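PDB 6XTZ: dally-like, isoform A from Drosophila melanogaster, which is a cell-surface glypican that binds Wnt and hedgehog family proteins and probably shields the palmitoleate lipid of Wnt so that it can signal at a distance. Local coordinates for residues Q63-H68 / V220-D225; G257-Q262 / S461-S466; D187-Q192 / E294-K299. The protein carries 5 engineered substitutions. All blocks are in the same frame, centred on the assembly; numbering follows the deposited sequence.

Contact 1. Residues Q63-H68 / V220-D225; sequences QQLEGH and VRLNAD
Leu222 carries this contact: its side chain packs against Leu65 and Glu66, consecutive residues of helix 51-110. The apolar part rests on its CD1, which lies 3.7 Å from Leu65 CD2 and at the same 3.7 Å from Glu66 CG. Leu65 and Leu222 meet at roughly a right angle, whereas Glu66 and Leu222 approach from opposite directions, so the aliphatic part of the glutamate lies against the leucine branch. Leu65 also touches Ile255 and Cys258 of helix 248-258.

The polar part is a single weak hydrogen bond, from Leu222 N to Glu66 OE2 at 3.5 Å; it is long but nearly straight, with an angle of 167° at the hydrogen. With CG anti to its carbonyl carbon (chi1 -79°) and the chain extended beyond it (chi2 179°), Glu66 carries its carboxylate across to the loop backbone. Replacing Glu66 by an alanine would probably leave Leu222 N without this acceptor and uncover the side of Leu222 that CG now covers.

The charged atoms of Arg221 and Glu66 are not in contact, Arg221 NE standing 6.3 Å from Glu66 OE2, so any attraction is at long range; Arg62 makes a long, weak ion pair with that oxygen. Beyond Leu222, Asn223 OD1 accepts from Cys226 N, the N-cap bond at the start of helix 224-234. The arrangement is that of an interhelical loop packed on the long helix 51-110 of the all-helical glypican core.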
ATOM      1  N   GLN A  63     -12.991 -23.246   8.439  1.00 44.59           N
ATOM      2  CA  GLN A  63     -11.684 -23.519   7.850  1.00 49.29           C
ATOM      3  C   GLN A  63     -11.644 -23.157   6.370  1.00 45.48           C
ATOM      4  O   GLN A  63     -10.592 -22.750   5.866  1.00 44.47           O
ATOM      5  CB  GLN A  63     -11.309 -24.987   8.047  1.00 48.24           C
ATOM      6  CG  GLN A  63     -11.007 -25.354   9.490  1.00 55.89           C
ATOM      7  CD  GLN A  63     -10.671 -26.822   9.662  1.00 64.43           C
ATOM      8  OE1 GLN A  63     -10.537 -27.561   8.685  1.00 64.80           O
ATOM      9  NE2 GLN A  63     -10.532 -27.254  10.910  1.00 68.07           N
ATOM     10  N   GLN A  64     -12.766 -23.299   5.660  1.00 42.99           N
ATOM     11  CA  GLN A  64     -12.789 -22.927   4.249  1.00 44.24           C
ATOM     12  C   GLN A  64     -12.690 -21.417   4.073  1.00 47.73           C
ATOM     13  O   GLN A  64     -11.994 -20.938   3.171  1.00 50.31           O
ATOM     14  CB  GLN A  64     -14.053 -23.465   3.577  1.00 49.07           C
ATOM     15  CG  GLN A  64     -14.038 -24.968   3.338  1.00 66.20           C
ATOM     16  CD  GLN A  64     -15.304 -25.466   2.665  1.00 73.30           C
ATOM     17  OE1 GLN A  64     -16.246 -24.704   2.447  1.00 76.39           O
ATOM     18  NE2 GLN A  64     -15.332 -26.751   2.334  1.00 74.68           N
ATOM     19  N   LEU A  65     -13.379 -20.651   4.921  1.00 45.17           N
ATOM     20  CA  LEU A  65     -13.296 -19.197   4.825  1.00 40.13           C
ATOM     21  C   LEU A  65     -11.917 -18.700   5.238  1.00 39.65           C
ATOM     22  O   LEU A  65     -11.340 -17.832   4.573  1.00 39.75           O
ATOM     23  CB  LEU A  65     -14.384 -18.543   5.678  1.00 39.09           C
ATOM     24  CG  LEU A  65     -14.374 -17.010   5.709  1.00 42.75           C
ATOM     25  CD1 LEU A  65     -14.372 -16.437   4.300  1.00 33.29           C
ATOM     26  CD2 LEU A  65     -15.556 -16.470   6.503  1.00 45.08           C
ATOM     27  N   GLU A  66     -11.371 -19.240   6.329  1.00 38.83           N
ATOM     28  CA  GLU A  66     -10.043 -18.826   6.765  1.00 45.22           C
ATOM     29  C   GLU A  66      -8.975 -19.241   5.761  1.00 46.58           C
ATOM     30  O   GLU A  66      -7.995 -18.517   5.555  1.00 44.23           O
ATOM     31  CB  GLU A  66      -9.738 -19.399   8.149  1.00 44.09           C
ATOM     32  CG  GLU A  66     -10.395 -18.623   9.280  1.00 59.94           C
ATOM     33  CD  GLU A  66     -10.114 -19.214  10.649  1.00 74.29           C
ATOM     34  OE1 GLU A  66      -9.882 -20.440  10.737  1.00 75.72           O
ATOM     35  OE2 GLU A  66     -10.126 -18.448  11.637  1.00 76.44           O
ATOM     36  N   GLY A  67      -9.149 -20.398   5.121  1.00 43.91           N
ATOM     37  CA  GLY A  67      -8.201 -20.812   4.100  1.00 40.05           C
ATOM     38  C   GLY A  67      -8.253 -19.936   2.862  1.00 46.05           C
ATOM     39  O   GLY A  67      -7.214 -19.572   2.304  1.00 37.56           O
ATOM     40  N   HIS A  68      -9.463 -19.580   2.419  1.00 42.45           N
ATOM     41  CA  HIS A  68      -9.601 -18.772   1.212  1.00 44.29           C
ATOM     42  C   HIS A  68      -9.044 -17.368   1.415  1.00 42.77           C
ATOM     43  O   HIS A  68      -8.361 -16.834   0.535  1.00 42.97           O
ATOM     44  CB  HIS A  68     -11.068 -18.713   0.786  1.00 49.50           C
ATOM     45  CG  HIS A  68     -11.302 -17.946  -0.480  1.00 61.51           C
ATOM     46  ND1 HIS A  68     -11.374 -18.553  -1.716  1.00 65.65           N
ATOM     47  CD2 HIS A  68     -11.483 -16.622  -0.700  1.00 63.13           C
ATOM     48  CE1 HIS A  68     -11.590 -17.636  -2.642  1.00 63.83           C
ATOM     49  NE2 HIS A  68     -11.659 -16.457  -2.053  1.00 63.75           N
ATOM     50  N   VAL A 220      -5.796 -12.164  12.601  1.00 48.20           N
ATOM     51  CA  VAL A 220      -7.129 -11.974  13.163  1.00 45.37           C
ATOM     52  C   VAL A 220      -7.970 -13.204  12.848  1.00 48.62           C
ATOM     53  O   VAL A 220      -8.245 -13.498  11.679  1.00 53.89           O
ATOM     54  CB  VAL A 220      -7.788 -10.700  12.616  1.00 39.55           C
ATOM     55  CG1 VAL A 220      -9.091 -10.422  13.350  1.00 36.13           C
ATOM     56  CG2 VAL A 220      -6.838  -9.518  12.738  1.00 44.05           C
ATOM     57  N   ARG A 221      -8.384 -13.917  13.890  1.00 49.86           N
ATOM     58  CA  ARG A 221      -9.203 -15.108  13.738  1.00 47.21           C
ATOM     59  C   ARG A 221     -10.681 -14.741  13.700  1.00 42.97           C
ATOM     60  O   ARG A 221     -11.107 -13.733  14.271  1.00 41.59           O
ATOM     61  CB  ARG A 221      -8.947 -16.092  14.880  1.00 55.54           C
ATOM     62  CG  ARG A 221      -7.511 -16.574  14.984  1.00 70.80           C
ATOM     63  CD  ARG A 221      -7.329 -17.491  16.183  1.00 91.11           C
ATOM     64  NE  ARG A 221      -5.966 -18.003  16.287  1.00107.62           N
ATOM     65  CZ  ARG A 221      -4.987 -17.395  16.949  1.00117.27           C
ATOM     66  NH1 ARG A 221      -3.777 -17.935  16.990  1.00120.05           N
ATOM     67  NH2 ARG A 221      -5.217 -16.246  17.569  1.00120.10           N
ATOM     68  N   LEU A 222     -11.461 -15.572  13.016  1.00 45.03           N
ATOM     69  CA  LEU A 222     -12.906 -15.408  13.022  1.00 46.08           C
ATOM     70  C   LEU A 222     -13.458 -15.682  14.417  1.00 45.86           C
ATOM     71  O   LEU A 222     -12.918 -16.492  15.173  1.00 50.39           O
ATOM     72  CB  LEU A 222     -13.550 -16.346  12.002  1.00 40.11           C
ATOM     73  CG  LEU A 222     -13.058 -16.179  10.564  1.00 41.97           C
ATOM     74  CD1 LEU A 222     -13.738 -17.176   9.637  1.00 43.55           C
ATOM     75  CD2 LEU A 222     -13.291 -14.758  10.085  1.00 36.82           C
ATOM     76  N   ASN A 223     -14.536 -14.986  14.763  1.00 44.26           N
ATOM     77  CA  ASN A 223     -15.148 -15.126  16.076  1.00 49.08           C
ATOM     78  C   ASN A 223     -16.312 -16.111  16.027  1.00 51.90           C
ATOM     79  O   ASN A 223     -16.736 -16.568  14.962  1.00 49.06           O
ATOM     80  CB  ASN A 223     -15.607 -13.763  16.611  1.00 50.76           C
ATOM     81  CG  ASN A 223     -16.540 -13.036  15.658  1.00 50.22           C
ATOM     82  OD1 ASN A 223     -17.401 -13.641  15.018  1.00 53.16           O
ATOM     83  ND2 ASN A 223     -16.373 -11.723  15.564  1.00 52.14           N
ATOM     84  N   ALA A 224     -16.834 -16.432  17.214  1.00 53.91           N
ATOM     85  CA  ALA A 224     -17.918 -17.404  17.319  1.00 47.45           C
ATOM     86  C   ALA A 224     -19.182 -16.929  16.615  1.00 47.93           C
ATOM     87  O   ALA A 224     -19.919 -17.748  16.053  1.00 45.13           O
ATOM     88  CB  ALA A 224     -18.211 -17.705  18.787  1.00 49.11           C
ATOM     89  N   ASP A 225     -19.450 -15.621  16.627  1.00 52.67           N
ATOM     90  CA  ASP A 225     -20.634 -15.112  15.942  1.00 48.90           C
ATOM     91  C   ASP A 225     -20.558 -15.350  14.441  1.00 47.52           C
ATOM     92  O   ASP A 225     -21.594 -15.526  13.787  1.00 47.60           O
ATOM     93  CB  ASP A 225     -20.823 -13.624  16.234  1.00 53.91           C
ATOM     94  CG  ASP A 225     -21.250 -13.360  17.666  1.00 65.69           C
ATOM     95  OD1 ASP A 225     -21.401 -14.334  18.435  1.00 72.36           O
ATOM     96  OD2 ASP A 225     -21.438 -12.180  18.024  1.00 71.53           O
TER

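Contact 2. Residues G257-Q262 / S461-S466; sequences GCLHYQ and SNLPHS
Leu259 and Pro464 mark the nearest backbone approach, their CA atoms 7.9 Å apart, with Gln262 and Ser461 next at 8.6 Å. In the all-helical glypican fold this joins the turn after helix 248-258 to the short helix 459-467. Leu259 leaves helical geometry (phi -104°, psi 25°), and Gln262 N bonds back to Leu259 O before Gln262 takes the N-cap position of helix 263-283. Across the contact, helix 459-467 is kinked at Pro464 and His465, whose backbone nitrogens lack bonds to the preceding turn; that of the proline has no hydrogen to donate.

Leu463 is directed toward this turn and divides its contacts between two residues. Its CB is 4.0 Å from Leu259 CD1, the two leucines crossing at about a right angle, while its CD1 lies 3.9 Å from Gln262 OE1. These are van der Waals contacts between buried side chains. Leu259 and Leu463 also reach helix 51-110, at Thr69 and Gln72, while Cys258 is tied to Cys226 by a disulfide.

Within its own segment, Gln262 lies against Tyr261: its CG sits 3.4 Å above the plane of the Tyr261 ring, offset toward the rim, and Gln262 NE2 makes a weak, bent hydrogen bond to Tyr261 OH at 3.2 Å.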
ATOM      1  N   GLY A 257     -20.038  -9.844   7.271  1.00 42.89           N
ATOM      2  CA  GLY A 257     -20.071  -9.805   8.723  1.00 39.13           C
ATOM      3  C   GLY A 257     -18.920 -10.566   9.350  1.00 36.79           C
ATOM      4  O   GLY A 257     -18.323 -10.110  10.329  1.00 39.75           O
ATOM      5  N   CYS A 258     -18.596 -11.739   8.800  1.00 38.73           N
ATOM      6  CA  CYS A 258     -17.435 -12.485   9.273  1.00 43.54           C
ATOM      7  C   CYS A 258     -16.161 -11.659   9.148  1.00 39.65           C
ATOM      8  O   CYS A 258     -15.292 -11.706  10.026  1.00 38.88           O
ATOM      9  CB  CYS A 258     -17.300 -13.795   8.495  1.00 43.76           C
ATOM     10  SG  CYS A 258     -18.418 -15.115   9.025  1.00 45.56           S
ATOM     11  N   LEU A 259     -16.038 -10.887   8.068  1.00 42.62           N
ATOM     12  CA  LEU A 259     -14.858 -10.071   7.811  1.00 43.04           C
ATOM     13  C   LEU A 259     -15.104  -8.594   8.100  1.00 44.35           C
ATOM     14  O   LEU A 259     -14.429  -7.730   7.529  1.00 44.22           O
ATOM     15  CB  LEU A 259     -14.393 -10.257   6.368  1.00 40.99           C
ATOM     16  CG  LEU A 259     -14.228 -11.698   5.879  1.00 38.77           C
ATOM     17  CD1 LEU A 259     -13.728 -11.711   4.441  1.00 37.86           C
ATOM     18  CD2 LEU A 259     -13.286 -12.475   6.787  1.00 36.01           C
ATOM     19  N   HIS A 260     -16.058  -8.283   8.981  1.00 45.43           N
ATOM     20  CA  HIS A 260     -16.398  -6.887   9.237  1.00 44.43           C
ATOM     21  C   HIS A 260     -15.297  -6.143   9.978  1.00 41.25           C
ATOM     22  O   HIS A 260     -15.271  -4.909   9.942  1.00 43.66           O
ATOM     23  CB  HIS A 260     -17.705  -6.793  10.025  1.00 45.46           C
ATOM     24  CG  HIS A 260     -18.238  -5.398  10.136  1.00 47.79           C
ATOM     25  ND1 HIS A 260     -18.563  -4.637   9.034  1.00 48.35           N
ATOM     26  CD2 HIS A 260     -18.491  -4.623  11.216  1.00 48.91           C
ATOM     27  CE1 HIS A 260     -19.000  -3.455   9.431  1.00 48.73           C
ATOM     28  NE2 HIS A 260     -18.965  -3.420  10.750  1.00 48.96           N
ATOM     29  N   TYR A 261     -14.385  -6.858  10.643  1.00 41.91           N
ATOM     30  CA  TYR A 261     -13.254  -6.201  11.284  1.00 41.37           C
ATOM     31  C   TYR A 261     -12.339  -5.509  10.281  1.00 44.45           C
ATOM     32  O   TYR A 261     -11.448  -4.759  10.695  1.00 43.33           O
ATOM     33  CB  TYR A 261     -12.454  -7.212  12.110  1.00 39.60           C
ATOM     34  CG  TYR A 261     -11.796  -8.311  11.302  1.00 44.19           C
ATOM     35  CD1 TYR A 261     -12.475  -9.487  11.006  1.00 43.59           C
ATOM     36  CD2 TYR A 261     -10.490  -8.178  10.847  1.00 45.85           C
ATOM     37  CE1 TYR A 261     -11.874 -10.494  10.270  1.00 39.01           C
ATOM     38  CE2 TYR A 261      -9.883  -9.179  10.113  1.00 46.67           C
ATOM     39  CZ  TYR A 261     -10.578 -10.333   9.827  1.00 46.96           C
ATOM     40  OH  TYR A 261      -9.971 -11.328   9.096  1.00 52.16           O
ATOM     41  N   GLN A 262     -12.539  -5.739   8.985  1.00 44.36           N
ATOM     42  CA  GLN A 262     -11.759  -5.116   7.928  1.00 43.33           C
ATOM     43  C   GLN A 262     -12.444  -3.889   7.336  1.00 45.09           C
ATOM     44  O   GLN A 262     -12.011  -3.404   6.287  1.00 52.22           O
ATOM     45  CB  GLN A 262     -11.482  -6.130   6.817  1.00 38.45           C
ATOM     46  CG  GLN A 262     -10.772  -7.385   7.275  1.00 37.58           C
ATOM     47  CD  GLN A 262     -10.748  -8.460   6.207  1.00 39.80           C
ATOM     48  OE1 GLN A 262     -11.408  -8.342   5.176  1.00 43.59           O
ATOM     49  NE2 GLN A 262      -9.988  -9.518   6.450  1.00 40.78           N
ATOM     50  N   SER A 461     -12.973  -5.181  -0.050  1.00 44.61           N
ATOM     51  CA  SER A 461     -14.419  -5.234  -0.233  1.00 43.08           C
ATOM     52  C   SER A 461     -14.834  -6.320  -1.216  1.00 46.44           C
ATOM     53  O   SER A 461     -16.007  -6.708  -1.233  1.00 54.18           O
ATOM     54  CB  SER A 461     -14.951  -3.877  -0.701  1.00 41.65           C
ATOM     55  OG  SER A 461     -14.365  -3.485  -1.932  1.00 41.02           O
ATOM     56  N   ASN A 462     -13.902  -6.820  -2.024  1.00 45.19           N
ATOM     57  CA  ASN A 462     -14.186  -7.886  -2.975  1.00 48.23           C
ATOM     58  C   ASN A 462     -14.028  -9.275  -2.371  1.00 48.31           C
ATOM     59  O   ASN A 462     -14.457 -10.253  -2.993  1.00 52.02           O
ATOM     60  CB  ASN A 462     -13.273  -7.750  -4.200  1.00 52.59           C
ATOM     61  CG  ASN A 462     -13.678  -8.666  -5.336  1.00 63.25           C
ATOM     62  OD1 ASN A 462     -14.622  -8.381  -6.072  1.00 72.66           O
ATOM     63  ND2 ASN A 462     -12.957  -9.770  -5.493  1.00 63.45           N
ATOM     64  N   LEU A 463     -13.423  -9.387  -1.185  1.00 46.31           N
ATOM     65  CA  LEU A 463     -13.273 -10.697  -0.551  1.00 46.00           C
ATOM     66  C   LEU A 463     -14.601 -11.419  -0.364  1.00 48.99           C
ATOM     67  O   LEU A 463     -14.690 -12.598  -0.751  1.00 48.92           O
ATOM     68  CB  LEU A 463     -12.522 -10.546   0.778  1.00 45.81           C
ATOM     69  CG  LEU A 463     -11.000 -10.688   0.721  1.00 47.78           C
ATOM     70  CD1 LEU A 463     -10.394 -10.449   2.091  1.00 51.98           C
ATOM     71  CD2 LEU A 463     -10.621 -12.065   0.200  1.00 40.14           C
ATOM     72  N   PRO A 464     -15.655 -10.809   0.198  1.00 48.40           N
ATOM     73  CA  PRO A 464     -16.932 -11.539   0.293  1.00 47.50           C
ATOM     74  C   PRO A 464     -17.469 -11.988  -1.054  1.00 47.93           C
ATOM     75  O   PRO A 464     -18.001 -13.099  -1.166  1.00 54.09           O
ATOM     76  CB  PRO A 464     -17.867 -10.528   0.976  1.00 49.23           C
ATOM     77  CG  PRO A 464     -17.225  -9.203   0.767  1.00 55.63           C
ATOM     78  CD  PRO A 464     -15.757  -9.469   0.803  1.00 51.43           C
ATOM     79  N   HIS A 465     -17.337 -11.158  -2.089  1.00 48.28           N
ATOM     80  CA  HIS A 465     -17.740 -11.584  -3.424  1.00 50.46           C
ATOM     81  C   HIS A 465     -16.831 -12.682  -3.956  1.00 49.13           C
ATOM     82  O   HIS A 465     -17.283 -13.547  -4.717  1.00 50.26           O
ATOM     83  CB  HIS A 465     -17.752 -10.388  -4.374  1.00 50.61           C
ATOM     84  CG  HIS A 465     -18.662  -9.287  -3.934  1.00 56.26           C
ATOM     85  ND1 HIS A 465     -19.972  -9.191  -4.354  1.00 59.17           N
ATOM     86  CD2 HIS A 465     -18.459  -8.243  -3.095  1.00 56.69           C
ATOM     87  CE1 HIS A 465     -20.533  -8.131  -3.801  1.00 58.39           C
ATOM     88  NE2 HIS A 465     -19.636  -7.538  -3.032  1.00 60.09           N
ATOM     89  N   SER A 466     -15.556 -12.673  -3.565  1.00 45.65           N
ATOM     90  CA  SER A 466     -14.642 -13.721  -4.006  1.00 49.70           C
ATOM     91  C   SER A 466     -14.923 -15.036  -3.288  1.00 53.44           C
ATOM     92  O   SER A 466     -14.847 -16.111  -3.895  1.00 51.42           O
ATOM     93  CB  SER A 466     -13.195 -13.283  -3.784  1.00 46.69           C
ATOM     94  OG  SER A 466     -12.293 -14.334  -4.079  1.00 46.52           O
TER

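Contact 3. Residues D187-Q192 / E294-K299; sequences DKLSVQ and EPLNIK
Lys299 NZ approaches two groups of helix 185-216: Leu189 CD1 at 3.7 Å and Gln192 OE1 at 3.6 Å. Lys299 NZ and Gln192 OE1 are too far apart for a hydrogen bond, though the oxygen probably still attracts the ammonium group. Leu189 CD1 also meets the aliphatic part of the lysine, 4.1 Å from Lys299 CD. The other leucine branch, CD2, faces Leu296 CD1 at 4.2 Å, a looser apolar contact.

The reach of Lys299 follows from its torsions: CG is anti to the carbonyl carbon (chi1 -61°) and every later bond is extended, carrying NZ to helix 185-216. Gln192 likewise runs out extended beyond CG.

Two helices of the glypican core, 185-216 and 296-322, face each other here beside the lipid site. Leu189 belongs to the pocket of the bound O-palmitoleoyl serine, its side chain about 4 Å from the ligand, and Val290 and Val293, shortly before Leu296 in the chain, line the same pocket.

Farther out, Pro295 occupies the N-cap position of helix 296-322, and Lys299 N makes a weak hydrogen bond to Pro295 O. On helix 185-216, Ser190 touches Met143 and Phe147 of helix 139-158.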
ATOM      1  N   ASP A 187      18.184  27.010  -6.472  1.00 59.37           N
ATOM      2  CA  ASP A 187      16.967  26.816  -5.690  1.00 54.72           C
ATOM      3  C   ASP A 187      15.947  25.977  -6.448  1.00 50.09           C
ATOM      4  O   ASP A 187      15.308  25.094  -5.865  1.00 49.46           O
ATOM      5  CB  ASP A 187      16.369  28.169  -5.302  1.00 64.65           C
ATOM      6  CG  ASP A 187      17.231  28.920  -4.305  1.00 77.12           C
ATOM      7  OD1 ASP A 187      17.886  28.263  -3.468  1.00 81.51           O
ATOM      8  OD2 ASP A 187      17.254  30.168  -4.359  1.00 82.53           O
ATOM      9  N   LYS A 188      15.777  26.236  -7.747  1.00 47.09           N
ATOM     10  CA  LYS A 188      14.846  25.434  -8.535  1.00 48.38           C
ATOM     11  C   LYS A 188      15.312  23.988  -8.628  1.00 48.95           C
ATOM     12  O   LYS A 188      14.498  23.060  -8.580  1.00 47.84           O
ATOM     13  CB  LYS A 188      14.677  26.036  -9.929  1.00 49.05           C
ATOM     14  CG  LYS A 188      13.865  27.323  -9.966  1.00 55.61           C
ATOM     15  CD  LYS A 188      13.752  27.856 -11.385  1.00 55.44           C
ATOM     16  CE  LYS A 188      12.822  29.057 -11.457  1.00 62.87           C
ATOM     17  NZ  LYS A 188      11.424  28.704 -11.096  1.00 68.93           N
ATOM     18  N   LEU A 189      16.623  23.776  -8.755  1.00 48.46           N
ATOM     19  CA  LEU A 189      17.142  22.417  -8.860  1.00 47.34           C
ATOM     20  C   LEU A 189      17.073  21.695  -7.519  1.00 47.35           C
ATOM     21  O   LEU A 189      16.797  20.491  -7.471  1.00 42.78           O
ATOM     22  CB  LEU A 189      18.577  22.447  -9.385  1.00 45.69           C
ATOM     23  CG  LEU A 189      19.234  21.102  -9.700  1.00 47.66           C
ATOM     24  CD1 LEU A 189      18.460  20.363 -10.779  1.00 48.02           C
ATOM     25  CD2 LEU A 189      20.679  21.307 -10.123  1.00 55.25           C
ATOM     26  N   SER A 190      17.315  22.414  -6.420  1.00 48.11           N
ATOM     27  CA  SER A 190      17.277  21.786  -5.103  1.00 47.49           C
ATOM     28  C   SER A 190      15.878  21.292  -4.763  1.00 44.04           C
ATOM     29  O   SER A 190      15.717  20.217  -4.173  1.00 47.89           O
ATOM     30  CB  SER A 190      17.767  22.766  -4.038  1.00 50.06           C
ATOM     31  OG  SER A 190      19.115  23.134  -4.263  1.00 61.96           O
ATOM     32  N   VAL A 191      14.850  22.062  -5.125  1.00 40.18           N
ATOM     33  CA  VAL A 191      13.483  21.654  -4.821  1.00 47.34           C
ATOM     34  C   VAL A 191      13.071  20.473  -5.689  1.00 47.98           C
ATOM     35  O   VAL A 191      12.454  19.516  -5.206  1.00 39.97           O
ATOM     36  CB  VAL A 191      12.519  22.843  -4.986  1.00 46.76           C
ATOM     37  CG1 VAL A 191      11.089  22.399  -4.730  1.00 46.48           C
ATOM     38  CG2 VAL A 191      12.903  23.965  -4.043  1.00 44.14           C
ATOM     39  N   GLN A 192      13.406  20.516  -6.982  1.00 46.15           N
ATOM     40  CA  GLN A 192      13.038  19.420  -7.873  1.00 49.11           C
ATOM     41  C   GLN A 192      13.748  18.127  -7.495  1.00 50.07           C
ATOM     42  O   GLN A 192      13.175  17.041  -7.654  1.00 46.06           O
ATOM     43  CB  GLN A 192      13.339  19.798  -9.322  1.00 51.30           C
ATOM     44  CG  GLN A 192      12.458  20.922  -9.851  1.00 66.24           C
ATOM     45  CD  GLN A 192      12.841  21.364 -11.251  1.00 78.60           C
ATOM     46  OE1 GLN A 192      13.652  20.722 -11.918  1.00 84.42           O
ATOM     47  NE2 GLN A 192      12.259  22.468 -11.701  1.00 79.10           N
ATOM     48  N   GLU A 294      18.495  15.195 -17.259  1.00 84.88           N
ATOM     49  CA  GLU A 294      18.586  15.346 -18.710  1.00 87.90           C
ATOM     50  C   GLU A 294      18.964  16.763 -19.124  1.00 87.05           C
ATOM     51  O   GLU A 294      19.903  16.916 -19.924  1.00 89.42           O
ATOM     52  CB  GLU A 294      17.271  14.903 -19.362  1.00 94.29           C
ATOM     53  CG  GLU A 294      17.114  13.402 -19.506  1.00103.08           C
ATOM     54  CD  GLU A 294      17.610  12.891 -20.844  1.00110.19           C
ATOM     55  OE1 GLU A 294      17.379  11.703 -21.151  1.00112.03           O
ATOM     56  OE2 GLU A 294      18.226  13.680 -21.594  1.00112.42           O
ATOM     57  N   PRO A 295      18.304  17.833 -18.635  1.00 79.24           N
ATOM     58  CA  PRO A 295      18.692  19.176 -19.079  1.00 75.06           C
ATOM     59  C   PRO A 295      19.707  19.825 -18.153  1.00 68.29           C
ATOM     60  O   PRO A 295      19.652  21.037 -17.922  1.00 72.83           O
ATOM     61  CB  PRO A 295      17.361  19.931 -19.061  1.00 76.08           C
ATOM     62  CG  PRO A 295      16.664  19.343 -17.872  1.00 74.86           C
ATOM     63  CD  PRO A 295      17.106  17.891 -17.774  1.00 72.65           C
ATOM     64  N   LEU A 296      20.643  19.035 -17.622  1.00 59.88           N
ATOM     65  CA  LEU A 296      21.545  19.554 -16.600  1.00 59.55           C
ATOM     66  C   LEU A 296      22.563  20.529 -17.179  1.00 60.85           C
ATOM     67  O   LEU A 296      22.939  21.498 -16.509  1.00 62.46           O
ATOM     68  CB  LEU A 296      22.251  18.402 -15.887  1.00 66.37           C
ATOM     69  CG  LEU A 296      23.020  18.785 -14.622  1.00 68.27           C
ATOM     70  CD1 LEU A 296      22.132  19.582 -13.680  1.00 67.21           C
ATOM     71  CD2 LEU A 296      23.552  17.544 -13.930  1.00 68.76           C
ATOM     72  N   ASN A 297      23.017  20.301 -18.413  1.00 57.33           N
ATOM     73  CA  ASN A 297      24.032  21.179 -18.984  1.00 64.42           C
ATOM     74  C   ASN A 297      23.469  22.559 -19.299  1.00 64.74           C
ATOM     75  O   ASN A 297      24.202  23.552 -19.238  1.00 63.91           O
ATOM     76  CB  ASN A 297      24.639  20.550 -20.239  1.00 71.73           C
ATOM     77  CG  ASN A 297      23.685  20.550 -21.414  1.00 78.04           C
ATOM     78  OD1 ASN A 297      22.497  20.271 -21.263  1.00 80.07           O
ATOM     79  ND2 ASN A 297      24.201  20.870 -22.597  1.00 78.69           N
ATOM     80  N   ILE A 298      22.180  22.645 -19.631  1.00 62.48           N
ATOM     81  CA  ILE A 298      21.589  23.952 -19.893  1.00 65.63           C
ATOM     82  C   ILE A 298      21.361  24.711 -18.589  1.00 60.62           C
ATOM     83  O   ILE A 298      21.443  25.945 -18.563  1.00 60.27           O
ATOM     84  CB  ILE A 298      20.291  23.804 -20.707  1.00 72.16           C
ATOM     85  CG1 ILE A 298      19.104  24.414 -19.961  1.00 77.89           C
ATOM     86  CG2 ILE A 298      20.023  22.344 -21.039  1.00 73.09           C
ATOM     87  CD1 ILE A 298      17.847  24.454 -20.769  1.00 83.47           C
ATOM     88  N   LYS A 299      21.090  24.001 -17.490  1.00 59.35           N
ATOM     89  CA  LYS A 299      20.974  24.667 -16.200  1.00 56.92           C
ATOM     90  C   LYS A 299      22.318  25.210 -15.736  1.00 57.45           C
ATOM     91  O   LYS A 299      22.373  26.268 -15.099  1.00 59.13           O
ATOM     92  CB  LYS A 299      20.390  23.707 -15.162  1.00 54.98           C
ATOM     93  CG  LYS A 299      18.989  23.214 -15.503  1.00 60.28           C
ATOM     94  CD  LYS A 299      18.503  22.160 -14.519  1.00 63.96           C
ATOM     95  CE  LYS A 299      17.096  21.696 -14.870  1.00 68.18           C
ATOM     96  NZ  LYS A 299      16.606  20.627 -13.957  1.00 67.90           N
TER

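How the contacts relate
From the N terminus, helix 51-110 supplies the first half of contact 1, whose loop closes at 220-225, 152 residues on from the end of the first segment. Contact 3 opens inside that loop, at 187-192, and closes beyond it at 294-299, so the two cross. Contact 2 opens at 257-262 and closes at 461-466, following contact 1 in series but crossing contact 3. In space contacts 1 and 2 are neighbours, with centres 11 Å apart and a probable hydrogen bond between His68 and Ser466; together they tie helix 51-110, the loop leading into helix 224-234, the turn after helix 248-258 and helix 459-467. Contact 3, beside the lipid pocket, lies on the opposite side of the chain's centre.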